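Local coordinates for protein hyaluronidase (Streptomyces koganeiensis, PDB 4UFQ) that probably breaks down hyaluronan as a glycoside hydrolase and assembles from three copies of one largely beta-stranded chain, at residues Asp133-Lys138 / Ile143-Asp148; Leu96-Arg101 / Gln108-Thr113; Val157-Arg162 / Ala167-Glu172; Thr182-Val187 / Gly192-Ala197. All coordinates share one frame; numbering follows the deposited sequence.

Contact 1. Residues Asp133-Lys138 / Ile143-Asp148; sequences DDFVVK and IGVGID
Phe135 and Ile143 meet at a slant. Ring atom CE1 of Phe135 rests 3.7 Å from Ile143 CG2, and Val145 CG2 comes to the ring's edge, near its plane, at 4.3 Å from CD1. The ring gets there because CG is anti to the backbone N (chi1 179°), which swings the far end back over 143-145 although the side chain starts out away from it. Val137 and Ile143, a non-hydrogen-bonded pair, lie side by side and point the same way, CG2 of the valine 4.0 Å from CG1 of the isoleucine. The other sheet face is built differently. There Val136 CG1 stands over the bare backbone of Gly144, and Ile147 CD1 reaches across to within 4.0 Å of that methyl, using room that Gly144 leaves by having no side chain. Val136 and Gly144 are bonded both ways, Val136 N to Gly144 O at 3.0 Å and Gly144 N to Val136 O at 2.9 Å. Further along, Gly146 N makes a bent 2.9 Å bond to Asp133 O, and Gly146 and Ile147 together face Asp133 as a G1 bulge, with Gly146 at positive phi. Asp133's carboxylate is engaged by Arg127 and by the backbone N of Ala150. Asp134 and Phe135 form a classic bulge opposite Leu126. Phe135 also packs edge-to-face with Phe135 of the second and third subunits. The whole is an antiparallel beta hairpin whose one face supplies apolar groups to the core of a trimer, consistent with the fibre-like fold of the HylP family.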
loop_
_atom_site.group_PDB
_atom_site.type_symbol
_atom_site.label_atom_id
_atom_site.label_comp_id
_atom_site.label_asym_id
_atom_site.label_seq_id
_atom_site.Cartn_x
_atom_site.Cartn_y
_atom_site.Cartn_z
ATOM N N ASP B 133 10.340 -11.405 -3.570
ATOM C CA ASP B 133 9.195 -10.505 -3.542
ATOM C C ASP B 133 8.335 -10.926 -2.360
ATOM O O ASP B 133 7.609 -11.926 -2.430
ATOM C CB ASP B 133 8.369 -10.607 -4.828
ATOM C CG ASP B 133 8.587 -9.443 -5.756
ATOM O OD1 ASP B 133 8.570 -8.291 -5.277
ATOM O OD2 ASP B 133 8.768 -9.682 -6.965
ATOM N N ASP B 134 8.424 -10.190 -1.261
ATOM C CA ASP B 134 7.640 -10.545 -0.083
ATOM C C ASP B 134 6.133 -10.486 -0.358
ATOM O O ASP B 134 5.385 -11.417 -0.004
ATOM C CB ASP B 134 8.045 -9.670 1.105
ATOM C CG ASP B 134 9.510 -9.879 1.506
ATOM O OD1 ASP B 134 9.853 -10.980 1.978
ATOM O OD2 ASP B 134 10.338 -8.948 1.334
ATOM N N PHE B 135 5.690 -9.418 -1.015
ATOM C CA PHE B 135 4.307 -9.281 -1.478
ATOM C C PHE B 135 4.328 -8.432 -2.731
ATOM O O PHE B 135 4.849 -7.306 -2.721
ATOM C CB PHE B 135 3.420 -8.635 -0.406
ATOM C CG PHE B 135 1.998 -8.437 -0.832
ATOM C CD1 PHE B 135 1.157 -9.523 -1.021
ATOM C CD2 PHE B 135 1.500 -7.171 -1.044
ATOM C CE1 PHE B 135 -0.155 -9.343 -1.418
ATOM C CE2 PHE B 135 0.191 -6.972 -1.438
ATOM C CZ PHE B 135 -0.642 -8.063 -1.636
ATOM N N VAL B 136 3.811 -8.965 -3.828
ATOM C CA VAL B 136 3.774 -8.233 -5.088
ATOM C C VAL B 136 2.451 -8.497 -5.794
ATOM O O VAL B 136 1.937 -9.627 -5.795
ATOM C CB VAL B 136 4.973 -8.588 -5.987
ATOM C CG1 VAL B 136 4.942 -10.057 -6.420
ATOM C CG2 VAL B 136 5.056 -7.676 -7.206
ATOM N N VAL B 137 1.876 -7.436 -6.343
ATOM C CA VAL B 137 0.721 -7.521 -7.215
ATOM C C VAL B 137 1.190 -7.004 -8.557
ATOM O O VAL B 137 1.538 -5.827 -8.691
ATOM C CB VAL B 137 -0.503 -6.733 -6.678
ATOM C CG1 VAL B 137 -1.714 -6.942 -7.589
ATOM C CG2 VAL B 137 -0.866 -7.115 -5.257
ATOM N N LYS B 138 1.269 -7.890 -9.541
ATOM C CA LYS B 138 1.692 -7.517 -10.880
ATOM C C LYS B 138 0.635 -6.691 -11.599
ATOM O O LYS B 138 -0.534 -6.682 -11.217
ATOM C CB LYS B 138 1.987 -8.789 -11.699
ATOM C CG LYS B 138 2.866 -9.867 -10.993
ATOM C CD LYS B 138 4.256 -9.406 -10.607
ATOM C CE LYS B 138 5.192 -9.198 -11.773
ATOM N NZ LYS B 138 6.448 -8.514 -11.304
ATOM N N ILE B 143 -0.673 -12.269 -7.978
ATOM C CA ILE B 143 -0.048 -11.976 -6.705
ATOM C C ILE B 143 1.004 -13.005 -6.362
ATOM O O ILE B 143 0.753 -14.222 -6.498
ATOM C CB ILE B 143 -1.093 -11.905 -5.581
ATOM C CG1 ILE B 143 -2.115 -10.815 -5.930
ATOM C CG2 ILE B 143 -0.422 -11.667 -4.233
ATOM C CD1 ILE B 143 -3.044 -10.441 -4.800
ATOM N N GLY B 144 2.186 -12.532 -5.969
ATOM C CA GLY B 144 3.236 -13.384 -5.440
ATOM C C GLY B 144 3.492 -13.095 -3.976
ATOM O O GLY B 144 3.519 -11.922 -3.546
ATOM N N VAL B 145 3.685 -14.170 -3.205
ATOM C CA VAL B 145 3.971 -14.103 -1.772
ATOM C C VAL B 145 5.210 -14.968 -1.510
ATOM O O VAL B 145 5.110 -16.197 -1.484
ATOM C CB VAL B 145 2.780 -14.552 -0.889
ATOM C CG1 VAL B 145 3.135 -14.422 0.588
ATOM C CG2 VAL B 145 1.497 -13.772 -1.196
ATOM N N GLY B 146 6.374 -14.357 -1.339
ATOM C CA GLY B 146 7.601 -15.113 -1.157
ATOM C C GLY B 146 8.167 -15.729 -2.424
ATOM O O GLY B 146 9.026 -16.613 -2.350
ATOM N N ILE B 147 7.713 -15.281 -3.590
ATOM C CA ILE B 147 8.280 -15.766 -4.839
ATOM C C ILE B 147 9.644 -15.117 -5.057
ATOM O O ILE B 147 9.996 -14.119 -4.407
ATOM C CB ILE B 147 7.334 -15.496 -6.059
ATOM C CG1 ILE B 147 7.109 -13.985 -6.251
ATOM C CG2 ILE B 147 6.017 -16.241 -5.878
ATOM C CD1 ILE B 147 6.356 -13.649 -7.528
ATOM N N ASP B 148 10.425 -15.679 -5.967
ATOM C CA ASP B 148 11.705 -15.097 -6.314
ATOM C C ASP B 148 11.465 -13.691 -6.860
ATOM O O ASP B 148 10.493 -13.462 -7.593
ATOM C CB ASP B 148 12.419 -15.957 -7.360
ATOM C CG ASP B 148 12.843 -17.321 -6.828
ATOM O OD1 ASP B 148 12.936 -17.504 -5.598
ATOM O OD2 ASP B 148 13.111 -18.208 -7.661
#

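Contact 2. Residues Leu96-Arg101 / Gln108-Thr113; sequences LSLDLR and QGIYVT. With SO4 (sulfate ion), chain P.
Asp99 OD2 is gripped twice, next to the leucines that make the contact: by Arg101 NE two residues on, and by Thr115 OG1 of the third subunit. The arginine bond is a 2.8 Å salt bridge, nearly straight at 168°. It lies in the guanidinium plane, but meets the oxygen from above the carboxylate plane. On the other side of the strand, Leu98 and Leu100 point at 108-113. Leu98 sends CD1 to within 3.5 Å of Ile110 CG1, the two side chains crossing at about a right angle, and the same methyl lies 3.8 Å from Gly109 O. With CG anti to its carbonyl carbon, Leu100 spreads its two methyls over the backbone: CD2 is 3.4 Å from Gln108 O, and CD1 is 3.8 Å from Gly109 N. No hydrogen bond links the two segments, because the strand partners lie in the other chains. Strands 96-101 and 108-113 each run in parallel ladders with strands of the second and third subunits, consistent with the triple-stranded beta-helix of the HylP family, and the chain turns a corner at Gly109 to pass from one face to another. Gln108 starts out away from 96-101, and its OE1 is bonded to Asn122 ND2 of the third subunit. Ser97, far from 108-113, touches a sulfate, probably from the crystallisation liquor; the 2.5 Å from its OG to sulfate O3 is doubtfully short.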
loop_
_atom_site.group_PDB
_atom_site.type_symbol
_atom_site.label_atom_id
_atom_site.label_comp_id
_atom_site.label_asym_id
_atom_site.label_seq_id
_atom_site.Cartn_x
_atom_site.Cartn_y
_atom_site.Cartn_z
ATOM N N LEU B 96 5.350 5.922 5.886
ATOM C CA LEU B 96 4.066 6.495 5.514
ATOM C C LEU B 96 3.013 6.055 6.514
ATOM O O LEU B 96 2.813 4.846 6.716
ATOM C CB LEU B 96 3.668 6.047 4.109
ATOM C CG LEU B 96 2.333 6.597 3.606
ATOM C CD1 LEU B 96 2.405 8.106 3.455
ATOM C CD2 LEU B 96 1.947 5.965 2.283
ATOM N N SER B 97 2.336 7.022 7.131
ATOM C CA SER B 97 1.273 6.737 8.084
ATOM C C SER B 97 -0.007 7.476 7.723
ATOM O O SER B 97 0.015 8.688 7.537
ATOM C CB SER B 97 1.741 7.107 9.483
ATOM O OG SER B 97 0.750 6.834 10.454
ATOM N N LEU B 98 -1.113 6.740 7.607
ATOM C CA LEU B 98 -2.410 7.290 7.211
ATOM C C LEU B 98 -3.412 7.081 8.330
ATOM O O LEU B 98 -3.510 5.982 8.877
ATOM C CB LEU B 98 -2.941 6.607 5.941
ATOM C CG LEU B 98 -1.993 6.467 4.748
ATOM C CD1 LEU B 98 -2.738 5.831 3.582
ATOM C CD2 LEU B 98 -1.368 7.762 4.314
ATOM N N ASP B 99 -4.149 8.138 8.672
ATOM C CA ASP B 99 -5.210 8.075 9.672
ATOM C C ASP B 99 -6.519 8.600 9.089
ATOM O O ASP B 99 -6.627 9.769 8.706
ATOM C CB ASP B 99 -4.844 8.848 10.949
ATOM C CG ASP B 99 -5.825 8.582 12.100
ATOM O OD1 ASP B 99 -6.682 7.671 11.980
ATOM O OD2 ASP B 99 -5.735 9.280 13.139
ATOM N N LEU B 100 -7.503 7.707 9.032
ATOM C CA LEU B 100 -8.851 8.015 8.574
ATOM C C LEU B 100 -9.687 8.349 9.790
ATOM O O LEU B 100 -10.184 7.457 10.473
ATOM C CB LEU B 100 -9.410 6.804 7.824
ATOM C CG LEU B 100 -8.537 6.343 6.654
ATOM C CD1 LEU B 100 -9.094 5.031 6.082
ATOM C CD2 LEU B 100 -8.416 7.380 5.561
ATOM N N ARG B 101 -9.838 9.646 10.055
ATOM C CA ARG B 101 -10.475 10.101 11.285
ATOM C C ARG B 101 -11.958 10.360 11.118
ATOM O O ARG B 101 -12.449 10.505 9.999
ATOM C CB ARG B 101 -9.780 11.369 11.796
ATOM C CG ARG B 101 -8.401 11.087 12.316
ATOM C CD ARG B 101 -7.818 12.285 13.037
ATOM N NE ARG B 101 -6.510 11.973 13.602
ATOM C CZ ARG B 101 -5.692 12.867 14.149
ATOM N NH1 ARG B 101 -6.036 14.148 14.201
ATOM N NH2 ARG B 101 -4.523 12.477 14.640
ATOM N N GLN B 108 -11.564 6.023 2.041
ATOM C CA GLN B 108 -10.664 4.925 1.756
ATOM C C GLN B 108 -9.262 5.264 2.199
ATOM O O GLN B 108 -8.922 6.440 2.377
ATOM C CB GLN B 108 -10.697 4.615 0.258
ATOM C CG GLN B 108 -12.094 4.282 -0.250
ATOM C CD GLN B 108 -12.171 4.261 -1.753
ATOM O OE1 GLN B 108 -11.931 3.232 -2.376
ATOM N NE2 GLN B 108 -12.488 5.403 -2.348
ATOM N N GLY B 109 -8.446 4.235 2.378
ATOM C CA GLY B 109 -7.047 4.409 2.730
ATOM C C GLY B 109 -6.187 4.747 1.518
ATOM O O GLY B 109 -5.810 5.899 1.316
ATOM N N ILE B 110 -5.885 3.736 0.709
ATOM C CA ILE B 110 -5.011 3.858 -0.451
ATOM C C ILE B 110 -5.756 3.397 -1.705
ATOM O O ILE B 110 -6.282 2.274 -1.735
ATOM C CB ILE B 110 -3.756 2.983 -0.262
ATOM C CG1 ILE B 110 -2.959 3.467 0.957
ATOM C CG2 ILE B 110 -2.879 2.985 -1.533
ATOM C CD1 ILE B 110 -1.863 2.513 1.410
ATOM N N TYR B 111 -5.781 4.250 -2.731
ATOM C CA TYR B 111 -6.487 3.967 -3.977
ATOM C C TYR B 111 -5.504 4.111 -5.115
ATOM O O TYR B 111 -4.838 5.137 -5.215
ATOM C CB TYR B 111 -7.633 4.962 -4.159
ATOM C CG TYR B 111 -8.625 4.593 -5.247
ATOM C CD1 TYR B 111 -8.432 4.975 -6.572
ATOM C CD2 TYR B 111 -9.756 3.854 -4.937
ATOM C CE1 TYR B 111 -9.353 4.616 -7.558
ATOM C CE2 TYR B 111 -10.671 3.493 -5.906
ATOM C CZ TYR B 111 -10.469 3.871 -7.210
ATOM O OH TYR B 111 -11.401 3.499 -8.155
ATOM N N VAL B 112 -5.368 3.080 -5.942
ATOM C CA VAL B 112 -4.429 3.095 -7.058
ATOM C C VAL B 112 -5.147 2.695 -8.325
ATOM O O VAL B 112 -5.814 1.651 -8.358
ATOM C CB VAL B 112 -3.262 2.115 -6.827
ATOM C CG1 VAL B 112 -2.226 2.228 -7.947
ATOM C CG2 VAL B 112 -2.610 2.356 -5.480
ATOM N N THR B 113 -5.025 3.496 -9.372
ATOM C CA THR B 113 -5.602 3.122 -10.657
ATOM C C THR B 113 -4.770 3.680 -11.807
ATOM O O THR B 113 -3.729 4.301 -11.583
ATOM C CB THR B 113 -7.083 3.565 -10.760
ATOM O OG1 THR B 113 -7.715 2.916 -11.879
ATOM C CG2 THR B 113 -7.206 5.080 -10.884
HETATM S S SO4 P . 1.808 8.502 13.549
HETATM O O1 SO4 P . 2.748 9.124 12.616
HETATM O O2 SO4 P . 2.553 7.873 14.635
HETATM O O3 SO4 P . 1.014 7.509 12.825
HETATM O O4 SO4 P . 0.920 9.527 14.118
#

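Contact 3. Residues Val157-Arg162 / Ala167-Glu172; sequences VHIVQR and AALLVE
The flat amide of Gln161 lies over the peptide that joins Ala167 to Ala168, the two planes roughly parallel at about 22°. Ala167 C sits above one amide face, 3.5 Å from Gln161 CD. The amide's two polar atoms have other partners: NE2 gives its hydrogen bond to Ala165 O in the connecting turn, and OE1 accepts from Ser174 N of the third subunit. Both ends of the group are thereby occupied, which would fix its rotation. The side chain is fully stretched, with chi1 at -172° and chi2 at 172°, and this carries the amide out over the Ala167-Ala168 peptide; nearer the backbone, Gln161 CB lies 4.0 Å from Ala168 CB. The second flat group, the guanidinium of Arg162, has Val160 CG1 on one face, offset toward the rim, while NE and NH2 go to Gly146 O and Asp148 OD1. Between 157-160 and 169-172 the chain turns a corner rather than folding into a hairpin, for these strands pair in parallel ladders with strands of neighbouring subunits, an arrangement consistent with a triple-stranded beta-helix. Inside that corner Ile159 points toward 167-172. Its CG2 methyl lies 3.4 Å from Ala168 O and 4.1 Å from Ala168 CB, and CD1 at the other branch grazes Leu169 CD1 at 4.5 Å.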
loop_
_atom_site.group_PDB
_atom_site.type_symbol
_atom_site.label_atom_id
_atom_site.label_comp_id
_atom_site.label_asym_id
_atom_site.label_seq_id
_atom_site.Cartn_x
_atom_site.Cartn_y
_atom_site.Cartn_z
ATOM N N VAL B 157 -2.819 -16.338 -7.330
ATOM C CA VAL B 157 -2.042 -16.104 -6.109
ATOM C C VAL B 157 -1.056 -17.258 -5.973
ATOM O O VAL B 157 -1.452 -18.424 -6.066
ATOM C CB VAL B 157 -2.939 -16.043 -4.862
ATOM C CG1 VAL B 157 -2.108 -15.870 -3.595
ATOM C CG2 VAL B 157 -3.930 -14.888 -5.018
ATOM N N HIS B 158 0.220 -16.940 -5.780
ATOM C CA HIS B 158 1.318 -17.907 -5.729
ATOM C C HIS B 158 2.069 -17.667 -4.421
ATOM O O HIS B 158 2.650 -16.592 -4.235
ATOM C CB HIS B 158 2.236 -17.671 -6.941
ATOM C CG HIS B 158 3.434 -18.572 -7.060
ATOM N ND1 HIS B 158 4.159 -18.656 -8.233
ATOM C CD2 HIS B 158 4.058 -19.388 -6.176
ATOM C CE1 HIS B 158 5.169 -19.494 -8.068
ATOM N NE2 HIS B 158 5.126 -19.962 -6.835
ATOM N N ILE B 159 2.029 -18.647 -3.508
ATOM C CA ILE B 159 2.680 -18.576 -2.195
ATOM C C ILE B 159 3.788 -19.574 -2.097
ATOM O O ILE B 159 3.592 -20.740 -2.465
ATOM C CB ILE B 159 1.669 -18.873 -1.038
ATOM C CG1 ILE B 159 0.411 -18.007 -1.173
ATOM C CG2 ILE B 159 2.349 -18.683 0.318
ATOM C CD1 ILE B 159 -0.730 -18.399 -0.233
ATOM N N VAL B 160 4.938 -19.155 -1.581
ATOM C CA VAL B 160 6.069 -20.039 -1.316
ATOM C C VAL B 160 6.374 -20.058 0.180
ATOM O O VAL B 160 6.609 -19.012 0.780
ATOM C CB VAL B 160 7.324 -19.598 -2.083
ATOM C CG1 VAL B 160 8.481 -20.569 -1.863
ATOM C CG2 VAL B 160 7.009 -19.465 -3.571
ATOM N N GLN B 161 6.393 -21.260 0.772
ATOM C CA GLN B 161 6.807 -21.468 2.155
ATOM C C GLN B 161 8.294 -21.163 2.269
ATOM O O GLN B 161 9.109 -21.829 1.633
ATOM C CB GLN B 161 6.495 -22.915 2.551
ATOM C CG GLN B 161 6.672 -23.297 4.022
ATOM C CD GLN B 161 6.142 -24.708 4.312
ATOM O OE1 GLN B 161 5.341 -25.240 3.549
ATOM N NE2 GLN B 161 6.586 -25.299 5.404
ATOM N N ARG B 162 8.646 -20.149 3.070
ATOM C CA ARG B 162 10.029 -19.716 3.237
ATOM C C ARG B 162 10.517 -19.853 4.675
ATOM O O ARG B 162 9.716 -19.935 5.609
ATOM C CB ARG B 162 10.189 -18.251 2.806
ATOM C CG ARG B 162 9.885 -18.003 1.340
ATOM C CD ARG B 162 11.000 -18.560 0.472
ATOM N NE ARG B 162 10.776 -18.201 -0.922
ATOM C CZ ARG B 162 11.572 -18.531 -1.935
ATOM N NH1 ARG B 162 12.667 -19.255 -1.740
ATOM N NH2 ARG B 162 11.252 -18.140 -3.159
ATOM N N ALA B 167 4.160 -24.008 7.322
ATOM C CA ALA B 167 3.211 -24.192 6.250
ATOM C C ALA B 167 3.240 -22.974 5.325
ATOM O O ALA B 167 3.653 -21.888 5.759
ATOM C CB ALA B 167 1.813 -24.373 6.808
ATOM N N ALA B 168 2.899 -23.164 4.059
ATOM C CA ALA B 168 2.709 -22.030 3.142
ATOM C C ALA B 168 1.439 -21.254 3.489
ATOM O O ALA B 168 1.372 -20.012 3.299
ATOM C CB ALA B 168 2.618 -22.528 1.725
ATOM N N LEU B 169 0.406 -21.977 3.936
ATOM C CA LEU B 169 -0.921 -21.405 4.160
ATOM C C LEU B 169 -1.550 -22.034 5.375
ATOM O O LEU B 169 -1.575 -23.281 5.489
ATOM C CB LEU B 169 -1.796 -21.634 2.925
ATOM C CG LEU B 169 -3.233 -21.135 3.005
ATOM C CD1 LEU B 169 -3.285 -19.619 3.222
ATOM C CD2 LEU B 169 -4.005 -21.491 1.745
ATOM N N LEU B 170 -2.049 -21.191 6.286
ATOM C CA LEU B 170 -2.897 -21.607 7.396
ATOM C C LEU B 170 -4.251 -20.938 7.243
ATOM O O LEU B 170 -4.333 -19.705 7.134
ATOM C CB LEU B 170 -2.285 -21.243 8.748
ATOM C CG LEU B 170 -3.186 -21.336 9.991
ATOM C CD1 LEU B 170 -3.694 -22.776 10.250
ATOM C CD2 LEU B 170 -2.431 -20.852 11.166
ATOM N N VAL B 171 -5.307 -21.748 7.280
ATOM C CA VAL B 171 -6.668 -21.204 7.292
ATOM C C VAL B 171 -7.385 -21.654 8.532
ATOM O O VAL B 171 -7.568 -22.847 8.774
ATOM C CB VAL B 171 -7.522 -21.555 6.043
ATOM C CG1 VAL B 171 -6.996 -20.802 4.820
ATOM C CG2 VAL B 171 -7.588 -23.049 5.812
ATOM N N GLU B 172 -7.803 -20.692 9.348
ATOM C CA GLU B 172 -8.626 -20.948 10.514
ATOM C C GLU B 172 -10.072 -20.720 10.069
ATOM O O GLU B 172 -10.634 -19.651 10.246
ATOM C CB GLU B 172 -8.249 -20.048 11.683
ATOM C CG GLU B 172 -6.864 -20.363 12.257
ATOM C CD GLU B 172 -6.597 -19.678 13.577
ATOM O OE1 GLU B 172 -7.251 -20.038 14.590
ATOM O OE2 GLU B 172 -5.739 -18.773 13.627
#

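Contact 4. Residues Thr182-Val187 / Gly192-Ala197; sequences TVPTSV and GGALYA
Tyr196 leaves strand 193-198 with CB directed at the loop 182-187, and its chi1 of 61° stands CG between the backbone N and the carbonyl carbon, bringing the ring up beneath Pro184. CG then meets Pro184 CD at 3.7 Å, and CD1 meets Pro184 CG at the same distance. Pro184 CD itself hangs almost exactly over the ring centre, 3.5 Å from the centroid and only 4° off the normal: a CH-pi contact on one ring face. Further out, CE2 comes to 4.1 Å from Val183 CG1, which approaches obliquely. The tip, OH, lies 3.8 Å from that same methyl and shares a 2.8 Å hydrogen bond with a water. The water in turn donates to Pro184 O at 2.6 Å, so ring and proline are joined twice, once through the face and once round the outside. Farther along, Pro184 CB faces Ala194 CB, and Val187 sets CG1 on the bare CA of Gly193 at 3.7 Å. Next to 193-198, strand 201-206 shares backbone hydrogen bonds with Ala194 and Tyr196, and its Arg205 gives Pro184 O a weak one. Ser174 of the second subunit packs on both Pro184 and Tyr196. With no direct hydrogen bond between the segments, the irregular loop is held on the strand by apolar fit, by the proline's slightly polarised C-H over an electron-rich ring, and by one bridging water.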
loop_
_atom_site.group_PDB
_atom_site.type_symbol
_atom_site.label_atom_id
_atom_site.label_comp_id
_atom_site.label_asym_id
_atom_site.label_seq_id
_atom_site.Cartn_x
_atom_site.Cartn_y
_atom_site.Cartn_z
ATOM N N THR B 182 -12.565 -24.745 -16.381
ATOM C CA THR B 182 -11.842 -25.664 -17.256
ATOM C C THR B 182 -11.103 -26.687 -16.414
ATOM O O THR B 182 -10.422 -26.366 -15.456
ATOM C CB THR B 182 -10.889 -24.926 -18.214
ATOM O OG1 THR B 182 -10.135 -23.943 -17.495
ATOM C CG2 THR B 182 -11.692 -24.248 -19.321
ATOM N N VAL B 183 -11.293 -27.946 -16.778
ATOM C CA VAL B 183 -10.679 -29.049 -16.050
ATOM C C VAL B 183 -9.158 -29.005 -16.253
ATOM O O VAL B 183 -8.695 -28.944 -17.372
ATOM C CB VAL B 183 -11.272 -30.390 -16.569
ATOM C CG1 VAL B 183 -10.540 -31.559 -16.002
ATOM C CG2 VAL B 183 -12.774 -30.470 -16.236
ATOM N N PRO B 184 -8.386 -29.050 -15.150
ATOM C CA PRO B 184 -6.927 -29.093 -15.326
ATOM C C PRO B 184 -6.419 -30.262 -16.166
ATOM O O PRO B 184 -6.985 -31.356 -16.085
ATOM C CB PRO B 184 -6.418 -29.255 -13.899
ATOM C CG PRO B 184 -7.453 -28.548 -13.067
ATOM C CD PRO B 184 -8.761 -28.921 -13.738
ATOM N N THR B 185 -5.363 -30.042 -16.946
ATOM C CA THR B 185 -4.712 -31.101 -17.723
ATOM C C THR B 185 -3.219 -31.178 -17.423
ATOM O O THR B 185 -2.479 -31.888 -18.109
ATOM C CB THR B 185 -4.887 -30.871 -19.227
ATOM O OG1 THR B 185 -4.320 -29.608 -19.587
ATOM C CG2 THR B 185 -6.375 -30.876 -19.623
ATOM N N SER B 186 -2.776 -30.417 -16.428
ATOM C CA SER B 186 -1.378 -30.312 -16.063
ATOM C C SER B 186 -1.270 -29.869 -14.603
ATOM O O SER B 186 -2.277 -29.478 -13.968
ATOM C CB SER B 186 -0.683 -29.293 -16.980
ATOM O OG SER B 186 -1.335 -28.031 -16.881
ATOM N N VAL B 187 -0.044 -29.924 -14.084
ATOM C CA VAL B 187 0.265 -29.484 -12.717
ATOM C C VAL B 187 1.426 -28.491 -12.730
ATOM O O VAL B 187 2.015 -28.244 -13.774
ATOM C CB VAL B 187 0.538 -30.686 -11.739
ATOM C CG1 VAL B 187 -0.594 -31.707 -11.840
ATOM C CG2 VAL B 187 1.857 -31.334 -11.966
ATOM N N GLY B 192 3.748 -32.135 -7.386
ATOM C CA GLY B 192 2.521 -32.224 -6.625
ATOM C C GLY B 192 1.327 -32.468 -7.516
ATOM O O GLY B 192 1.325 -33.396 -8.332
ATOM N N GLY B 193 0.313 -31.640 -7.372
ATOM C CA GLY B 193 -0.886 -31.842 -8.169
ATOM C C GLY B 193 -1.837 -30.684 -8.152
ATOM O O GLY B 193 -1.494 -29.562 -7.713
ATOM N N ALA B 194 -3.032 -30.920 -8.679
ATOM C CA ALA B 194 -4.068 -29.907 -8.796
ATOM C C ALA B 194 -5.346 -30.397 -8.149
ATOM O O ALA B 194 -5.893 -31.439 -8.526
ATOM C CB ALA B 194 -4.306 -29.588 -10.276
ATOM N N LEU B 195 -5.852 -29.610 -7.200
ATOM C CA LEU B 195 -7.067 -29.903 -6.465
ATOM C C LEU B 195 -8.141 -29.020 -7.055
ATOM O O LEU B 195 -7.927 -27.808 -7.227
ATOM C CB LEU B 195 -6.867 -29.567 -4.984
ATOM C CG LEU B 195 -7.998 -29.917 -4.013
ATOM C CD1 LEU B 195 -8.171 -31.434 -3.861
ATOM C CD2 LEU B 195 -7.756 -29.277 -2.645
ATOM N N TYR B 196 -9.276 -29.584 -7.450
ATOM C CA TYR B 196 -10.330 -28.783 -8.052
ATOM C C TYR B 196 -11.675 -29.392 -7.815
ATOM O O TYR B 196 -11.779 -30.583 -7.494
ATOM C CB TYR B 196 -10.083 -28.590 -9.564
ATOM C CG TYR B 196 -10.047 -29.856 -10.397
ATOM C CD1 TYR B 196 -8.911 -30.664 -10.418
ATOM C CD2 TYR B 196 -11.128 -30.234 -11.150
ATOM C CE1 TYR B 196 -8.859 -31.820 -11.202
ATOM C CE2 TYR B 196 -11.088 -31.383 -11.938
ATOM C CZ TYR B 196 -9.954 -32.172 -11.942
ATOM O OH TYR B 196 -9.903 -33.307 -12.709
ATOM N N ALA B 197 -12.708 -28.567 -7.945
ATOM C CA ALA B 197 -14.080 -29.036 -7.911
ATOM C C ALA B 197 -14.636 -29.176 -9.323
ATOM O O ALA B 197 -14.314 -28.402 -10.228
ATOM C CB ALA B 197 -14.975 -28.105 -7.045
HETATM O O HOH W 1 -7.696 -33.292 -14.471
#

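In the fold
Along the chain the order is contact 2, contact 1, contact 3, contact 4, each closing before the next opens, and together they step down an elongated, helix-free molecule. Contacts 1 and 3 are neighbours, with centres 12 Å apart: strands 143-145 and 157-160 lie parallel in one sheet, and Val145 N and His158 O probably bond. Contact 2 stands apart, its centre 21 Å from contact 1 and 38 Å from contact 4. Contact 4 packs a loop on the first strand of the three-stranded antiparallel sheet, its centre 18 Å from contact 3. All four touch the second subunit, so the chain is knitted into the trimer at successive levels, as expected for a fibre-like fold.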